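Local coordinates for inosine-uridine preferring nucleoside hydrolase family protein (Bacillus anthracis, PDB 2C40) that belongs to the inosine-uridine preferring nucleoside hydrolase family and holds a calcium ion and alpha-D-ribofuranose together in one pocket of its alpha/beta fold, at residues A[6-9]-A[14-17]; A[111-116]-A[120-125]; A[133-138]-A[185-190]; A[210-215]-A[301-306]; A[251-256]-A[260-265]. All coordinates share one frame; numbering follows the deposited sequence.

Contacts 1 and 2 meet at the metal: Asp9 and Asp14 of contact 1 and Thr125 of contact 2 bind the same calcium ion beside alpha-D-ribofuranose, and strands 2-8 and 120-124 are sheet neighbours, their contact centres about 14 Å apart. Contact 5 touches both, through Ala251 beside Ser17 and through Val254 against Leu123, yet its Phe253 is about 14 Å from the sugar. Contact 4 joins contact 5 through Tyr302, which packs on Ala252 and Gly255. Contact 3 touches none of the others; its centre is about 12 Å from that of contact 2 and about 38 Å from that of contact 4, across the chain's centre.

Contact 1 (A[6-9]-A[14-17]); sequences FNHD and DLVS. With CA (calcium ion), chain C.
Two first torsions turn Asp9 and Asp14 onto one calcium ion. In Asp9, CG sits between the backbone N and the carbonyl carbon (chi1 67°), which brings OD2 back toward the helix although CB starts off away from it; in Asp14, CG lies anti to the carbonyl carbon (chi1 -67°), and the carboxylate reaches to the end of the strand. Asp9 OD2 is 2.3 Å from the calcium ion. Asp14 binds it with both oxygens, OD2 at 2.4 Å and the looser OD1 at 2.8 Å. The carboxylate planes stand 81° apart. Asp9 N donates to Asp14 OD1 over 3.2 Å, coming from above the carboxylate plane. Away from the metal, His8 CE1 packs on Leu15 CD1 at 3.5 Å, while Gly10 N and Ser48 OG hold the imidazole nitrogens. The Phe6 ring meets Asp14 O at its edge, CZ 3.7 Å away; Ser17 CB approaches CZ obliquely. This is the strand-loop-helix start of a beta-alpha-beta unit, and it carries the aspartate-rich N-terminal signature of the family. Water 1 bonds to Asp9 OD1 and the metal, Asp38 N also hydrogen-bonds to OD1, and Thr125 and Asp247 add further ligands. Asp9 OD2 and Asp14 OD2 approach to 3.0 Å without a hydrogen bond, a closeness that shared coordination explains: the calcium ion probably offsets the repulsion between the two carboxylates.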
# COMPACT_ATOMS: atom_id res chain seq x y z
N PHE A 6 25.87 3.67 0.37
CA PHE A 6 24.66 2.85 0.29
C PHE A 6 24.00 2.96 -1.09
O PHE A 6 23.51 4.04 -1.46
CB PHE A 6 23.69 3.34 1.38
CG PHE A 6 22.40 2.59 1.47
CD1 PHE A 6 21.26 3.24 1.89
CD2 PHE A 6 22.32 1.24 1.19
CE1 PHE A 6 20.06 2.58 1.99
CE2 PHE A 6 21.12 0.57 1.29
CZ PHE A 6 19.98 1.22 1.68
N ASN A 7 23.96 1.84 -1.82
CA ASN A 7 23.23 1.73 -3.10
C ASN A 7 22.00 0.83 -2.87
O ASN A 7 22.13 -0.29 -2.40
CB ASN A 7 24.17 1.17 -4.20
CG ASN A 7 23.55 1.19 -5.60
OD1 ASN A 7 23.68 2.18 -6.34
ND2 ASN A 7 22.89 0.09 -5.96
N HIS A 8 20.80 1.33 -3.16
CA HIS A 8 19.56 0.56 -2.89
C HIS A 8 18.62 0.63 -4.06
O HIS A 8 18.75 1.50 -4.89
CB HIS A 8 18.86 1.02 -1.59
CG HIS A 8 18.17 2.37 -1.65
ND1 HIS A 8 16.88 2.53 -2.12
CD2 HIS A 8 18.57 3.59 -1.20
CE1 HIS A 8 16.54 3.80 -2.00
NE2 HIS A 8 17.55 4.46 -1.44
N ASP A 9 17.66 -0.29 -4.11
CA ASP A 9 16.66 -0.23 -5.20
C ASP A 9 15.23 0.03 -4.76
O ASP A 9 14.32 -0.43 -5.38
CB ASP A 9 16.75 -1.43 -6.13
CG ASP A 9 16.35 -2.72 -5.48
OD1 ASP A 9 16.09 -3.66 -6.25
OD2 ASP A 9 16.31 -2.79 -4.23
N ASP A 14 14.49 -1.44 1.52
CA ASP A 14 15.57 -0.53 1.16
C ASP A 14 15.38 0.81 1.83
O ASP A 14 16.31 1.41 2.34
CB ASP A 14 15.60 -0.28 -0.36
CG ASP A 14 15.96 -1.52 -1.16
OD1 ASP A 14 17.18 -1.80 -1.33
OD2 ASP A 14 15.05 -2.23 -1.62
N LEU A 15 14.16 1.31 1.78
CA LEU A 15 13.85 2.62 2.33
C LEU A 15 13.82 2.60 3.85
O LEU A 15 14.23 3.58 4.52
CB LEU A 15 12.50 3.09 1.80
CG LEU A 15 12.29 4.00 0.59
CD1 LEU A 15 13.46 4.27 -0.39
CD2 LEU A 15 10.99 3.57 -0.17
N VAL A 16 13.33 1.52 4.40
CA VAL A 16 13.41 1.32 5.84
C VAL A 16 14.88 1.23 6.30
O VAL A 16 15.24 1.69 7.39
CB VAL A 16 12.61 0.08 6.27
CG1 VAL A 16 13.00 -0.33 7.65
CG2 VAL A 16 11.10 0.39 6.16
N SER A 17 15.72 0.65 5.45
CA SER A 17 17.13 0.47 5.76
C SER A 17 17.80 1.83 5.80
O SER A 17 18.56 2.11 6.70
CB SER A 17 17.84 -0.40 4.69
OG SER A 17 17.51 -1.79 4.75
CA CA C . 16.17 -4.22 -2.38
O HOH W 1 16.04 -5.55 -4.46

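Contact 2 (A[111-116]-A[120-125]); sequences ETLLQT and TTLLFT. With CA (calcium ion), chain C.
Leu113, near the end of helix 105-115, packs on Leu122 of strand 120-124. The contact closes the helix-turn-strand step from that helix into the strand, within the parallel part of the alpha/beta sheet, where strands 2-8 and 145-151 flank strand 120-124. The apolar part rests on one branch of the leucine. Leu113 CG lies anti to its carbonyl carbon (chi1 -86°), and this carries CD2 to the strand, 4.1 Å from Leu122 CD2. Thr120 is a further neighbour of this methyl, and Thr116, the first residue to leave the helix, also packs against Thr120, the two side chains crossing at about a right angle; the exact placing of Thr120 CG2 is doubtful. Ile145 of strand 145-151 adjoins both leucines and continues the apolar layer.

Among the polar groups, Thr116 OG1 has its hydrogen bond with Glu118 O in the connecting turn, and Lys144 NZ bonds to the carbonyl oxygens of Leu113 and Thr116 at the end of the helix.

Metal binding comes at the far end of the strand, well away from the helix. There Asn173 ND2 hydrogen-bonds to Thr125 O, and this backbone oxygen lies 2.5 Å from the calcium ion.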
# COMPACT_ATOMS: atom_id res chain seq x y z
N GLU A 111 33.60 8.93 -7.36
CA GLU A 111 34.09 10.23 -6.88
C GLU A 111 34.01 10.28 -5.34
O GLU A 111 34.92 10.80 -4.71
CB GLU A 111 33.31 11.39 -7.49
CG GLU A 111 33.73 11.78 -8.90
N THR A 112 32.94 9.74 -4.76
CA THR A 112 32.82 9.66 -3.31
C THR A 112 33.95 8.80 -2.74
O THR A 112 34.64 9.20 -1.83
CB THR A 112 31.49 9.02 -2.84
OG1 THR A 112 30.40 9.67 -3.46
CG2 THR A 112 31.35 9.12 -1.33
N LEU A 113 34.12 7.61 -3.29
CA LEU A 113 35.09 6.68 -2.74
C LEU A 113 36.47 7.28 -2.81
O LEU A 113 37.21 7.25 -1.83
CB LEU A 113 35.08 5.34 -3.48
CG LEU A 113 34.11 4.20 -3.12
CD1 LEU A 113 34.68 2.89 -3.61
CD2 LEU A 113 33.86 4.08 -1.67
N LEU A 114 36.82 7.86 -3.95
CA LEU A 114 38.14 8.45 -4.10
C LEU A 114 38.32 9.75 -3.32
O LEU A 114 39.41 10.06 -2.92
CB LEU A 114 38.53 8.63 -5.58
CG LEU A 114 38.60 7.42 -6.54
CD1 LEU A 114 39.03 7.89 -7.93
CD2 LEU A 114 39.54 6.35 -6.00
N GLN A 115 37.26 10.50 -3.09
CA GLN A 115 37.38 11.74 -2.32
C GLN A 115 37.44 11.51 -0.79
O GLN A 115 38.05 12.30 -0.11
CB GLN A 115 36.25 12.70 -2.69
N THR A 116 36.88 10.42 -0.27
CA THR A 116 36.99 10.12 1.17
C THR A 116 38.33 9.44 1.46
O THR A 116 38.67 8.45 0.79
CB THR A 116 35.88 9.20 1.69
OG1 THR A 116 36.15 7.85 1.30
CG2 THR A 116 34.50 9.63 1.20
N THR A 120 35.96 2.94 2.46
CA THR A 120 34.53 2.92 2.79
C THR A 120 33.92 1.54 2.58
O THR A 120 34.32 0.82 1.70
CB THR A 120 33.68 4.10 2.18
OG1 THR A 120 32.48 3.62 1.54
CG2 THR A 120 34.45 4.97 1.27
N THR A 121 32.97 1.20 3.46
CA THR A 121 32.17 -0.00 3.30
C THR A 121 31.02 0.24 2.32
O THR A 121 30.24 1.17 2.49
CB THR A 121 31.59 -0.48 4.64
OG1 THR A 121 32.65 -0.78 5.52
CG2 THR A 121 30.74 -1.78 4.48
N LEU A 122 30.89 -0.63 1.31
CA LEU A 122 29.80 -0.59 0.33
C LEU A 122 28.68 -1.49 0.77
O LEU A 122 28.90 -2.66 1.13
CB LEU A 122 30.27 -1.07 -1.03
CG LEU A 122 31.42 -0.34 -1.68
CD1 LEU A 122 31.66 -1.04 -3.03
CD2 LEU A 122 31.08 1.12 -1.87
N LEU A 123 27.48 -0.93 0.81
CA LEU A 123 26.30 -1.62 1.20
C LEU A 123 25.34 -1.54 0.00
O LEU A 123 24.90 -0.44 -0.36
CB LEU A 123 25.70 -0.88 2.39
CG LEU A 123 24.70 -1.57 3.31
CD1 LEU A 123 23.72 -0.57 3.83
CD2 LEU A 123 24.02 -2.77 2.75
N PHE A 124 25.07 -2.69 -0.62
CA PHE A 124 24.17 -2.77 -1.75
C PHE A 124 23.01 -3.70 -1.38
O PHE A 124 23.20 -4.91 -1.08
CB PHE A 124 24.89 -3.27 -3.00
CG PHE A 124 25.70 -2.22 -3.72
CD1 PHE A 124 26.68 -1.50 -3.07
CD2 PHE A 124 25.46 -1.92 -5.05
CE1 PHE A 124 27.43 -0.50 -3.73
CE2 PHE A 124 26.22 -0.94 -5.71
CZ PHE A 124 27.19 -0.23 -5.02
N THR A 125 21.79 -3.13 -1.45
CA THR A 125 20.60 -3.85 -1.17
C THR A 125 19.68 -4.04 -2.40
O THR A 125 18.64 -4.68 -2.26
CB THR A 125 19.83 -3.27 0.04
OG1 THR A 125 19.40 -1.91 -0.19
CG2 THR A 125 20.68 -3.34 1.27
CA CA C . 16.17 -4.22 -2.38
O HOH W 1 16.04 -5.55 -4.46

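Contact 3 (A[133-138]-A[185-190]); sequences RALYEA and WEANIE
Leu135 meets the opposite segment with the fork of its side chain, one methyl for each partner. CD1 comes up to the CB of Ala187 at 4.2 Å, and CD2 takes the end of Ile189, whose CD1 is 4.1 Å away. The leucine stem leaves helix 129-137 with CG anti to the carbonyl carbon (chi1 -68°), directing both branches toward the other segment, while Ile189 answers with a similarly placed CG1 (chi1 -86°) that brings CD1 forward. The two long side chains are inclined to one another and meet at their methyl ends, whereas Ala187 offers just its CB. The spacing of the backbones suits so slender a set of contacts: Leu135 CA and Ala187 CA are 7.8 Å apart.

In the alpha/beta fold this is where the end of helix 129-137 meets the loop that follows helix 178-186 and leads into strand 191-194. Ala187 is the first residue to leave the helix, and the chain then kinks sharply in an inverse gamma turn centred on Asn188, marked by a weak bond of 3.0 Å from Ile189 N to Ala187 O. The turn points both Ala187 and Ile189 at the leucine. Glu142 packs on Leu135, Ala187 and Ile189 alike, and its OE2 receives the Asn188 N-H. Ile189 also rests on Ile145 and Leu148 of strand 145-151. Arg286 of strand 286-292 bonds to two backbone oxygens, NH1 to Trp185 O and NH2 to Ile189 O.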
# COMPACT_ATOMS: atom_id res chain seq x y z
N ARG A 133 29.81 -1.39 -12.98
CA ARG A 133 30.08 -0.29 -13.88
C ARG A 133 31.18 0.65 -13.37
O ARG A 133 32.03 1.01 -14.12
CB ARG A 133 28.77 0.44 -14.13
CG ARG A 133 28.80 1.31 -15.31
CD ARG A 133 27.53 1.08 -16.21
NE ARG A 133 26.37 1.68 -15.61
CZ ARG A 133 25.80 2.81 -16.01
NH1 ARG A 133 26.23 3.50 -17.08
NH2 ARG A 133 24.72 3.23 -15.36
N ALA A 134 31.11 1.01 -12.10
CA ALA A 134 32.15 1.74 -11.37
C ALA A 134 33.51 1.08 -11.51
O ALA A 134 34.50 1.71 -11.85
CB ALA A 134 31.78 1.83 -9.85
N LEU A 135 33.52 -0.23 -11.29
CA LEU A 135 34.73 -1.04 -11.39
C LEU A 135 35.28 -1.13 -12.79
O LEU A 135 36.50 -1.05 -13.02
CB LEU A 135 34.43 -2.43 -10.86
CG LEU A 135 34.16 -2.46 -9.35
CD1 LEU A 135 33.46 -3.75 -9.02
CD2 LEU A 135 35.49 -2.34 -8.56
N TYR A 136 34.39 -1.27 -13.76
CA TYR A 136 34.82 -1.33 -15.15
C TYR A 136 35.55 -0.04 -15.57
O TYR A 136 36.61 -0.09 -16.16
CB TYR A 136 33.64 -1.67 -16.06
CG TYR A 136 34.06 -1.60 -17.48
CD1 TYR A 136 33.65 -0.52 -18.30
CD2 TYR A 136 34.96 -2.54 -18.01
CE1 TYR A 136 34.07 -0.42 -19.61
CE2 TYR A 136 35.38 -2.43 -19.36
CZ TYR A 136 34.92 -1.37 -20.15
OH TYR A 136 35.34 -1.20 -21.47
N GLU A 137 35.01 1.11 -15.18
CA GLU A 137 35.59 2.39 -15.56
C GLU A 137 36.77 2.83 -14.71
O GLU A 137 37.72 3.44 -15.22
CB GLU A 137 34.52 3.46 -15.50
CG GLU A 137 33.44 3.19 -16.50
CD GLU A 137 32.33 4.20 -16.47
OE1 GLU A 137 32.59 5.37 -16.12
OE2 GLU A 137 31.19 3.82 -16.86
N ALA A 138 36.72 2.52 -13.43
CA ALA A 138 37.75 2.95 -12.48
C ALA A 138 38.09 1.84 -11.49
O ALA A 138 37.70 1.89 -10.33
CB ALA A 138 37.28 4.19 -11.73
N TRP A 185 32.32 -10.21 -8.61
CA TRP A 185 32.98 -11.42 -8.15
C TRP A 185 34.44 -11.51 -8.63
O TRP A 185 35.26 -12.07 -7.91
CB TRP A 185 32.24 -12.67 -8.60
CG TRP A 185 31.45 -13.45 -7.57
CD1 TRP A 185 31.57 -14.79 -7.30
CD2 TRP A 185 30.42 -12.97 -6.71
NE1 TRP A 185 30.70 -15.16 -6.35
CE2 TRP A 185 29.96 -14.07 -5.97
CE3 TRP A 185 29.83 -11.71 -6.49
CZ2 TRP A 185 28.95 -13.97 -5.03
CZ3 TRP A 185 28.86 -11.61 -5.54
CH2 TRP A 185 28.42 -12.73 -4.82
N GLU A 186 34.78 -10.95 -9.79
CA GLU A 186 36.16 -11.02 -10.22
C GLU A 186 37.02 -9.94 -9.55
O GLU A 186 38.23 -10.08 -9.52
CB GLU A 186 36.29 -11.02 -11.76
CG GLU A 186 35.70 -9.83 -12.45
CD GLU A 186 36.02 -9.78 -13.96
OE1 GLU A 186 37.15 -9.37 -14.33
OE2 GLU A 186 35.13 -10.13 -14.75
N ALA A 187 36.43 -8.88 -9.02
CA ALA A 187 37.21 -7.82 -8.35
C ALA A 187 37.95 -8.35 -7.11
O ALA A 187 37.50 -9.29 -6.41
CB ALA A 187 36.31 -6.64 -7.96
N ASN A 188 39.07 -7.70 -6.83
CA ASN A 188 39.81 -7.92 -5.61
C ASN A 188 39.19 -7.14 -4.44
O ASN A 188 39.70 -6.10 -3.99
CB ASN A 188 41.30 -7.58 -5.82
CG ASN A 188 42.17 -8.03 -4.67
OD1 ASN A 188 41.81 -8.91 -3.90
ND2 ASN A 188 43.32 -7.42 -4.55
N ILE A 189 38.08 -7.66 -3.94
CA ILE A 189 37.36 -7.07 -2.84
C ILE A 189 36.84 -8.17 -1.92
O ILE A 189 36.52 -9.25 -2.42
CB ILE A 189 36.19 -6.27 -3.45
CG1 ILE A 189 36.70 -4.87 -3.82
CG2 ILE A 189 34.99 -6.21 -2.53
CD1 ILE A 189 35.94 -4.29 -4.97
N GLU A 190 36.76 -7.90 -0.61
CA GLU A 190 36.05 -8.79 0.33
C GLU A 190 34.49 -8.61 0.26
O GLU A 190 33.97 -7.48 0.21
CB GLU A 190 36.55 -8.61 1.78
CG GLU A 190 38.00 -9.16 2.13
CD GLU A 190 38.26 -10.61 1.62
OE1 GLU A 190 37.55 -11.56 2.06
OE2 GLU A 190 39.16 -10.80 0.75

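Contact 4 (A[210-215]-A[301-306]); sequences EQWAKE and DYITRL
The indole of Trp212 presents its edge, not a face, to helix 296-308. In the plane of the ring, Thr304 CG2 lies 3.4 Å from Trp212 NE1 and almost straight ahead of its N-H; farther round the same edge, Trp212 CZ2 meets Ile303 CG1 at 4.3 Å. Two flat groups are engaged within that helix: Leu306 CD1 covers one face of the Tyr302 ring toward its rim, and the guanidinium of Arg305 has the Asp301 carboxylate at its edge, NE donating to the syn side of OD2 in a salt bridge of 2.9 Å, one helical turn away.

Placing a methyl before the indole N-H has a cost. Trp212 NE1 is buried and has no polar partner in the model, for the hydroxyl of Thr304 is turned aside, OG1 lying 4.6 Å from NE1. The first torsion of Thr304 (129°) is far from a staggered value, so the placing of its two branches deserves some caution.

This is helix-helix packing on the outer part of the alpha/beta fold, a tryptophan set edge-on to the C-terminal helix. Ile221, Leu224 and Tyr228 also touch Trp212, so the indole of helix 206-214 is packed between helices 219-229 and 296-308, with Leu204 of a loop also against it. Glu215 forms a salt bridge with Lys308. Ala213 packs on Asn91 of the second subunit, and Ile303 and Leu306 lean on Leu20 of helix 12-21.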
# COMPACT_ATOMS: atom_id res chain seq x y z
N GLU A 210 2.44 -6.21 15.35
CA GLU A 210 1.55 -5.73 16.40
C GLU A 210 2.26 -5.03 17.54
O GLU A 210 1.71 -4.09 18.08
CB GLU A 210 0.73 -6.86 17.01
CG GLU A 210 -0.27 -7.43 16.05
CD GLU A 210 -1.01 -8.64 16.58
OE1 GLU A 210 -2.06 -8.97 15.95
OE2 GLU A 210 -0.56 -9.25 17.60
N GLN A 211 3.42 -5.54 17.93
CA GLN A 211 4.23 -4.97 18.99
C GLN A 211 4.82 -3.62 18.58
O GLN A 211 4.95 -2.71 19.39
CB GLN A 211 5.35 -5.93 19.40
N TRP A 212 5.13 -3.45 17.31
CA TRP A 212 5.43 -2.13 16.76
C TRP A 212 4.25 -1.15 16.79
O TRP A 212 4.44 -0.00 17.18
CB TRP A 212 5.98 -2.23 15.32
CG TRP A 212 7.43 -2.70 15.27
CD1 TRP A 212 8.33 -2.63 16.28
CD2 TRP A 212 8.14 -3.23 14.14
NE1 TRP A 212 9.52 -3.09 15.86
CE2 TRP A 212 9.45 -3.47 14.56
CE3 TRP A 212 7.79 -3.51 12.83
CZ2 TRP A 212 10.42 -4.01 13.72
CZ3 TRP A 212 8.73 -4.05 12.00
CH2 TRP A 212 10.04 -4.30 12.43
N ALA A 213 3.06 -1.62 16.42
CA ALA A 213 1.86 -0.80 16.41
C ALA A 213 1.55 -0.25 17.81
O ALA A 213 1.16 0.91 17.94
CB ALA A 213 0.71 -1.62 15.86
N LYS A 214 1.71 -1.09 18.84
CA LYS A 214 1.53 -0.69 20.25
C LYS A 214 2.42 0.50 20.63
O LYS A 214 2.06 1.29 21.49
CB LYS A 214 1.76 -1.88 21.21
N GLU A 215 3.57 0.63 19.98
CA GLU A 215 4.51 1.72 20.30
C GLU A 215 4.60 2.77 19.22
O GLU A 215 5.62 3.44 19.05
CB GLU A 215 5.90 1.15 20.63
CG GLU A 215 5.83 0.23 21.83
CD GLU A 215 7.17 -0.01 22.44
OE1 GLU A 215 8.11 -0.25 21.67
OE2 GLU A 215 7.26 0.03 23.69
N ASP A 301 15.37 -6.34 18.53
CA ASP A 301 15.60 -5.30 19.55
C ASP A 301 16.43 -4.13 18.98
O ASP A 301 16.22 -2.97 19.27
CB ASP A 301 16.29 -5.88 20.77
CG ASP A 301 16.49 -4.86 21.84
OD1 ASP A 301 15.49 -4.44 22.46
OD2 ASP A 301 17.66 -4.48 22.09
N TYR A 302 17.40 -4.46 18.15
CA TYR A 302 18.30 -3.47 17.59
C TYR A 302 17.54 -2.47 16.70
O TYR A 302 17.66 -1.25 16.85
CB TYR A 302 19.38 -4.21 16.81
CG TYR A 302 20.37 -3.35 16.10
CD1 TYR A 302 20.67 -3.59 14.76
CD2 TYR A 302 21.03 -2.32 16.75
CE1 TYR A 302 21.62 -2.83 14.11
CE2 TYR A 302 21.97 -1.55 16.11
CZ TYR A 302 22.26 -1.81 14.78
OH TYR A 302 23.19 -1.03 14.12
N ILE A 303 16.75 -2.99 15.78
CA ILE A 303 16.04 -2.12 14.85
C ILE A 303 14.90 -1.34 15.51
O ILE A 303 14.70 -0.18 15.18
CB ILE A 303 15.68 -2.86 13.56
CG1 ILE A 303 14.68 -3.96 13.84
CG2 ILE A 303 17.00 -3.45 12.90
CD1 ILE A 303 14.54 -5.00 12.69
N THR A 304 14.25 -1.93 16.51
CA THR A 304 13.31 -1.14 17.33
C THR A 304 14.04 -0.09 18.19
O THR A 304 13.54 1.02 18.30
CB THR A 304 12.15 -1.97 18.03
OG1 THR A 304 12.05 -1.69 19.45
CG2 THR A 304 12.25 -3.43 17.80
N ARG A 305 15.24 -0.37 18.71
CA ARG A 305 16.02 0.69 19.42
C ARG A 305 16.33 1.88 18.50
O ARG A 305 16.12 3.03 18.88
CB ARG A 305 17.33 0.16 20.03
CG ARG A 305 17.09 -0.43 21.39
CD ARG A 305 18.27 -1.23 21.97
NE ARG A 305 17.79 -1.82 23.24
CZ ARG A 305 17.74 -1.16 24.39
NH1 ARG A 305 18.16 0.09 24.48
NH2 ARG A 305 17.26 -1.77 25.46
N LEU A 306 16.82 1.56 17.30
CA LEU A 306 17.16 2.54 16.27
C LEU A 306 15.99 3.41 15.82
O LEU A 306 16.14 4.62 15.67
CB LEU A 306 17.71 1.85 15.01
CG LEU A 306 19.03 1.07 15.12
CD1 LEU A 306 19.29 0.38 13.79
CD2 LEU A 306 20.22 1.96 15.55

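Contact 5 (A[251-256]-A[260-265]); sequences AAFVGK and AKVQTI
Phe253 and Val262 make the close part of this contact: the ring atom CZ of Phe253 lies 3.7 Å from Val262 CG2, and the two side chains cross at about a right angle. Phe253 CG stands anti to the backbone N (chi1 -177°), sending the ring out from helix 246-255 toward strand 261-269. Val262 reaches it with the branch that lies beside its own backbone N.

Packing is looser nearer the turn. There Ala260 CB stays 4.5 Å from Phe253 CD1, a distance that brings the groups near without pressing them together. The outer side belongs to solvent: Lys261 points away from the helix and is exposed, as is Gln263, and even Val262 is just partly covered. Phe253, by contrast, is buried.

The ring thus links helix 246-255 to strand 261-269, the next strand in from the edge of the sheet. Strand 261-269 pairs antiparallel with strand 286-292, whose His289 and Val291 touch Val262. Helix 246-255 packs inward through Ala251 and Val254 on Leu123 of strand 120-124, and Ala252 leans on Phe299 and Tyr302 of helix 296-308.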
# COMPACT_ATOMS: atom_id res chain seq x y z
N ALA A 251 21.73 -4.26 6.18
CA ALA A 251 22.09 -2.95 6.74
C ALA A 251 22.44 -3.03 8.22
O ALA A 251 23.35 -2.35 8.68
CB ALA A 251 20.96 -1.97 6.53
N ALA A 252 21.74 -3.91 8.96
CA ALA A 252 21.99 -4.09 10.39
C ALA A 252 23.32 -4.82 10.64
O ALA A 252 23.99 -4.58 11.65
CB ALA A 252 20.87 -4.84 11.01
N PHE A 253 23.69 -5.71 9.73
CA PHE A 253 24.95 -6.44 9.79
C PHE A 253 26.15 -5.47 9.62
O PHE A 253 27.21 -5.67 10.20
CB PHE A 253 25.03 -7.51 8.69
CG PHE A 253 26.27 -8.34 8.73
CD1 PHE A 253 26.44 -9.30 9.70
CD2 PHE A 253 27.30 -8.15 7.82
CE1 PHE A 253 27.61 -10.07 9.74
CE2 PHE A 253 28.46 -8.90 7.89
CZ PHE A 253 28.59 -9.87 8.82
N VAL A 254 25.97 -4.44 8.79
CA VAL A 254 26.96 -3.38 8.66
C VAL A 254 27.09 -2.61 10.00
O VAL A 254 28.20 -2.34 10.45
CB VAL A 254 26.59 -2.41 7.49
CG1 VAL A 254 27.49 -1.18 7.51
CG2 VAL A 254 26.68 -3.14 6.16
N GLY A 255 25.97 -2.28 10.62
CA GLY A 255 25.98 -1.58 11.89
C GLY A 255 26.37 -2.44 13.09
O GLY A 255 26.91 -1.92 14.05
N LYS A 256 26.06 -3.73 13.04
CA LYS A 256 26.25 -4.62 14.18
C LYS A 256 26.57 -6.03 13.71
O LYS A 256 25.76 -6.91 13.77
CB LYS A 256 25.02 -4.64 15.07
CG LYS A 256 25.30 -5.24 16.41
CD LYS A 256 24.13 -5.08 17.36
CE LYS A 256 24.33 -3.89 18.29
NZ LYS A 256 23.27 -3.88 19.35
N ALA A 260 25.02 -11.82 13.73
CA ALA A 260 25.02 -13.07 13.02
C ALA A 260 26.43 -13.65 13.00
O ALA A 260 27.36 -13.11 13.63
CB ALA A 260 24.52 -12.85 11.61
N LYS A 261 26.55 -14.81 12.36
CA LYS A 261 27.82 -15.45 12.10
C LYS A 261 28.05 -15.40 10.61
O LYS A 261 27.18 -15.05 9.86
CB LYS A 261 27.79 -16.89 12.57
CG LYS A 261 27.96 -17.05 14.07
CD LYS A 261 26.84 -17.90 14.59
CE LYS A 261 27.03 -18.35 16.02
NZ LYS A 261 27.79 -19.59 15.92
N VAL A 262 29.24 -15.78 10.21
CA VAL A 262 29.61 -15.81 8.81
C VAL A 262 30.43 -17.11 8.53
O VAL A 262 31.33 -17.45 9.30
CB VAL A 262 30.40 -14.54 8.49
CG1 VAL A 262 31.34 -14.76 7.35
CG2 VAL A 262 29.44 -13.42 8.15
N GLN A 263 30.08 -17.80 7.45
CA GLN A 263 30.87 -18.92 6.94
C GLN A 263 31.42 -18.53 5.58
O GLN A 263 30.67 -18.18 4.65
CB GLN A 263 30.05 -20.23 6.83
CG GLN A 263 30.41 -21.31 7.89
CD GLN A 263 31.74 -22.01 7.65
OE1 GLN A 263 32.65 -21.48 7.03
NE2 GLN A 263 31.83 -23.24 8.12
N THR A 264 32.73 -18.60 5.46
CA THR A 264 33.40 -18.35 4.20
C THR A 264 33.22 -19.58 3.33
O THR A 264 33.55 -20.69 3.74
CB THR A 264 34.88 -18.07 4.42
OG1 THR A 264 34.98 -16.88 5.23
CG2 THR A 264 35.61 -17.87 3.08
N ILE A 265 32.66 -19.37 2.15
CA ILE A 265 32.54 -20.41 1.14
C ILE A 265 33.06 -19.85 -0.18
O ILE A 265 33.08 -18.65 -0.34
CB ILE A 265 31.09 -21.00 1.04
CG1 ILE A 265 30.12 -20.06 0.36
CG2 ILE A 265 30.52 -21.48 2.43
CD1 ILE A 265 29.09 -20.84 -0.47